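Local structure of purine nucleoside phosphorylase (1XFJ) at residues V9-L14 and R221-G226. The protein probably acts on purine nucleosides, splitting inosine and methylthioadenosine with phosphate and deaminating adenosine. Residues are numbered along the deposited sequence; the frame is centred on the assembly and turned at random.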
ATOM      1  N   VAL A   9      10.552   6.127  -2.657  1.00  5.25           N
ATOM      2  CA  VAL A   9      10.037   7.178  -1.803  1.00  5.01           C
ATOM      3  C   VAL A   9      10.199   6.576  -0.418  1.00  6.35           C
ATOM      4  O   VAL A   9       9.700   5.485  -0.147  1.00  6.63           O
ATOM      5  CB  VAL A   9       8.541   7.460  -2.045  1.00  5.06           C
ATOM      6  CG1 VAL A   9       8.014   8.396  -0.968  1.00  7.16           C
ATOM      7  CG2 VAL A   9       8.346   8.083  -3.421  1.00  5.79           C
ATOM      8  N   GLN A  10      10.927   7.260   0.449  1.00  6.16           N
ATOM      9  CA  GLN A  10      11.116   6.755   1.796  1.00  7.29           C
ATOM     10  C   GLN A  10      10.625   7.768   2.804  1.00  6.95           C
ATOM     11  O   GLN A  10      10.581   8.966   2.523  1.00  5.78           O
ATOM     12  CB  GLN A  10      12.583   6.434   2.045  1.00  9.63           C
ATOM     13  CG  GLN A  10      13.060   5.195   1.322  1.00 14.48           C
ATOM     14  CD  GLN A  10      14.482   4.849   1.679  1.00 15.91           C
ATOM     15  OE1 GLN A  10      15.397   5.640   1.453  1.00 19.88           O
ATOM     16  NE2 GLN A  10      14.680   3.668   2.248  1.00 16.29           N
ATOM     17  N   SER A  11      10.251   7.269   3.977  1.00  5.78           N
ATOM     18  CA  SER A  11       9.743   8.100   5.057  1.00  5.40           C
ATOM     19  C   SER A  11      10.750   8.281   6.185  1.00  6.49           C
ATOM     20  O   SER A  11      11.416   7.329   6.597  1.00  6.01           O
ATOM     21  CB  SER A  11       8.472   7.481   5.636  1.00  7.79           C
ATOM     22  OG  SER A  11       8.155   8.076   6.882  1.00  6.96           O
ATOM     23  N   PRO A  12      10.876   9.514   6.699  1.00  6.48           N
ATOM     24  CA  PRO A  12      11.813   9.779   7.793  1.00  6.94           C
ATOM     25  C   PRO A  12      11.453   8.959   9.030  1.00  6.66           C
ATOM     26  O   PRO A  12      12.314   8.646   9.853  1.00  8.68           O
ATOM     27  CB  PRO A  12      11.651  11.280   8.025  1.00  6.91           C
ATOM     28  CG  PRO A  12      11.362  11.792   6.659  1.00  9.76           C
ATOM     29  CD  PRO A  12      10.368  10.775   6.129  1.00  7.72           C
ATOM     30  N   LEU A  13      10.176   8.603   9.152  1.00  6.81           N
ATOM     31  CA  LEU A  13       9.708   7.826  10.293  1.00  7.07           C
ATOM     32  C   LEU A  13      10.158   6.375  10.282  1.00  8.03           C
ATOM     33  O   LEU A  13      10.082   5.695  11.305  1.00  9.27           O
ATOM     34  CB  LEU A  13       8.182   7.872  10.383  1.00  9.46           C
ATOM     35  CG  LEU A  13       7.581   9.118  11.031  1.00 11.79           C
ATOM     36  CD1 LEU A  13       8.085  10.347  10.317  1.00 14.30           C
ATOM     37  CD2 LEU A  13       6.064   9.044  10.998  1.00 10.68           C
ATOM     38  N   LEU A  14      10.630   5.899   9.134  1.00  5.86           N
ATOM     39  CA  LEU A  14      11.070   4.511   9.027  1.00  6.70           C
ATOM     40  C   LEU A  14      12.543   4.369   8.652  1.00  6.82           C
ATOM     41  O   LEU A  14      13.183   3.381   9.006  1.00  7.80           O
ATOM     42  CB  LEU A  14      10.222   3.774   7.986  1.00  5.03           C
ATOM     43  CG  LEU A  14       8.711   3.712   8.233  1.00  4.22           C
ATOM     44  CD1 LEU A  14       8.003   3.144   7.006  1.00  6.77           C
ATOM     45  CD2 LEU A  14       8.427   2.858   9.456  1.00  5.32           C
ATOM     46  N   ARG A 221       2.561   7.118  16.000  1.00  6.84           N
ATOM     47  CA  ARG A 221       3.600   7.676  15.135  1.00  7.72           C
ATOM     48  C   ARG A 221       3.201   7.349  13.707  1.00  5.63           C
ATOM     49  O   ARG A 221       3.310   6.207  13.271  1.00  5.47           O
ATOM     50  CB  ARG A 221       4.950   7.048  15.469  1.00 10.22           C
ATOM     51  CG  ARG A 221       5.405   7.350  16.881  1.00 14.38           C
ATOM     52  CD  ARG A 221       6.577   6.480  17.303  1.00 17.55           C
ATOM     53  NE  ARG A 221       7.068   6.878  18.617  1.00 22.22           N
ATOM     54  CZ  ARG A 221       7.774   7.982  18.845  1.00 23.26           C
ATOM     55  NH1 ARG A 221       8.079   8.794  17.843  1.00 25.04           N
ATOM     56  NH2 ARG A 221       8.160   8.282  20.075  1.00 24.40           N
ATOM     57  N   ARG A 222       2.753   8.363  12.976  1.00  6.13           N
ATOM     58  CA  ARG A 222       2.281   8.146  11.619  1.00  5.90           C
ATOM     59  C   ARG A 222       2.462   9.355  10.716  1.00  6.33           C
ATOM     60  O   ARG A 222       2.712  10.468  11.182  1.00  7.52           O
ATOM     61  CB  ARG A 222       0.797   7.794  11.675  1.00  8.30           C
ATOM     62  CG  ARG A 222      -0.008   8.827  12.452  1.00  9.13           C
ATOM     63  CD  ARG A 222      -1.461   8.431  12.653  1.00 10.10           C
ATOM     64  NE  ARG A 222      -2.234   9.532  13.227  1.00  9.15           N
ATOM     65  CZ  ARG A 222      -2.338   9.791  14.527  1.00 10.53           C
ATOM     66  NH1 ARG A 222      -1.725   9.024  15.422  1.00  6.96           N
ATOM     67  NH2 ARG A 222      -3.046  10.837  14.935  1.00 11.35           N
ATOM     68  N   GLU A 223       2.321   9.118   9.416  1.00  6.81           N
ATOM     69  CA  GLU A 223       2.422  10.183   8.428  1.00  7.98           C
ATOM     70  C   GLU A 223       2.121   9.657   7.034  1.00  6.78           C
ATOM     71  O   GLU A 223       2.137   8.449   6.792  1.00  5.30           O
ATOM     72  CB  GLU A 223       3.821  10.797   8.417  1.00 11.37           C
ATOM     73  CG  GLU A 223       4.855   9.936   7.712  1.00 13.87           C
ATOM     74  CD  GLU A 223       5.932  10.749   7.016  1.00 16.30           C
ATOM     75  OE1 GLU A 223       6.791  10.140   6.344  1.00 13.52           O
ATOM     76  OE2 GLU A 223       5.921  11.993   7.135  1.00 19.43           O
ATOM     77  N   TRP A 224       1.821  10.583   6.130  1.00  6.11           N
ATOM     78  CA  TRP A 224       1.578  10.263   4.731  1.00  5.02           C
ATOM     79  C   TRP A 224       2.741  10.914   3.994  1.00  4.73           C
ATOM     80  O   TRP A 224       3.083  12.063   4.278  1.00  4.60           O
ATOM     81  CB  TRP A 224       0.261  10.864   4.236  1.00  5.06           C
ATOM     82  CG  TRP A 224       0.056  10.673   2.755  1.00  3.51           C
ATOM     83  CD1 TRP A 224       0.322   9.542   2.035  1.00  3.03           C
ATOM     84  CD2 TRP A 224      -0.467  11.627   1.817  1.00  4.65           C
ATOM     85  NE1 TRP A 224       0.001   9.729   0.716  1.00  3.30           N
ATOM     86  CE2 TRP A 224      -0.486  10.999   0.550  1.00  3.90           C
ATOM     87  CE3 TRP A 224      -0.924  12.948   1.923  1.00  3.05           C
ATOM     88  CZ2 TRP A 224      -0.941  11.648  -0.606  1.00  3.52           C
ATOM     89  CZ3 TRP A 224      -1.380  13.595   0.769  1.00  4.52           C
ATOM     90  CH2 TRP A 224      -1.383  12.940  -0.478  1.00  4.43           C
ATOM     91  N   VAL A 225       3.357  10.187   3.066  1.00  4.45           N
ATOM     92  CA  VAL A 225       4.493  10.726   2.322  1.00  3.84           C
ATOM     93  C   VAL A 225       4.097  11.884   1.408  1.00  6.63           C
ATOM     94  O   VAL A 225       4.954  12.567   0.850  1.00  4.46           O
ATOM     95  CB  VAL A 225       5.190   9.630   1.488  1.00  4.38           C
ATOM     96  CG1 VAL A 225       5.709   8.540   2.413  1.00  3.10           C
ATOM     97  CG2 VAL A 225       4.227   9.054   0.462  1.00  3.52           C
ATOM     98  N   GLY A 226       2.794  12.092   1.252  1.00  6.08           N
ATOM     99  CA  GLY A 226       2.315  13.195   0.439  1.00  6.62           C
ATOM    100  C   GLY A 226       2.621  13.171  -1.048  1.00  7.69           C
ATOM    101  O   GLY A 226       2.937  14.211  -1.631  1.00  8.96           O
TER
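Ser11 and Glu223 make the polar link between these two segments, which run roughly antiparallel. The hydroxyl OG of Ser11 gives its proton to OE1 of Glu223 at 2.5 Å, a short bond. It reaches the carboxylate oxygen on the anti side, 33° out of the carboxylate plane. Ser11 also occupies the N-cap of the short, weakly bonded helical turn 12-15: with OG anti to the backbone N (chi1 165°), the same oxygen accepts from Leu13 N at 3.1 Å, so one small side chain caps the helix while donating to the strand. Serine suits the position because its hydroxyl can do both at once. The N-H of Leu13 probably polarises this hydroxyl and could strengthen its donation to the carboxylate.

With CG of Glu223 between its backbone N and carbonyl carbon (chi1 77°), the methylenes lie against Leu13, and a bend at chi2 turns the carboxylate to Ser11. The side chains of Leu13 and Glu223 slant across one another, CD2 of Leu13 resting 3.6 Å from CG of Glu223 and equally close to the carbonyl carbon of Arg222. The branched leucine thus covers methylenes and strand backbone beside the carboxylate. Pro12 sets its CD 3.6 Å from Glu223 OE1; its ring, which constrains phi, fits the first turn of a helix.

Further along, the contact becomes apolar. CG1 of Val9 meets CB of Val225 at 3.9 Å and lies near both its methyls, while Phe24 of strand 20-25 touches both valines. Compact beta-branched side chains fit this close approach.

Strand 221-224 is the outermost strand of one mixed sheet, and strand 8-9 that of another. The segment after strand 8-9, with its capped turn, runs alongside strand 221-224, joining the two sheets of this alpha-beta-beta-alpha fold through an N-cap serine paired with a strand glutamate.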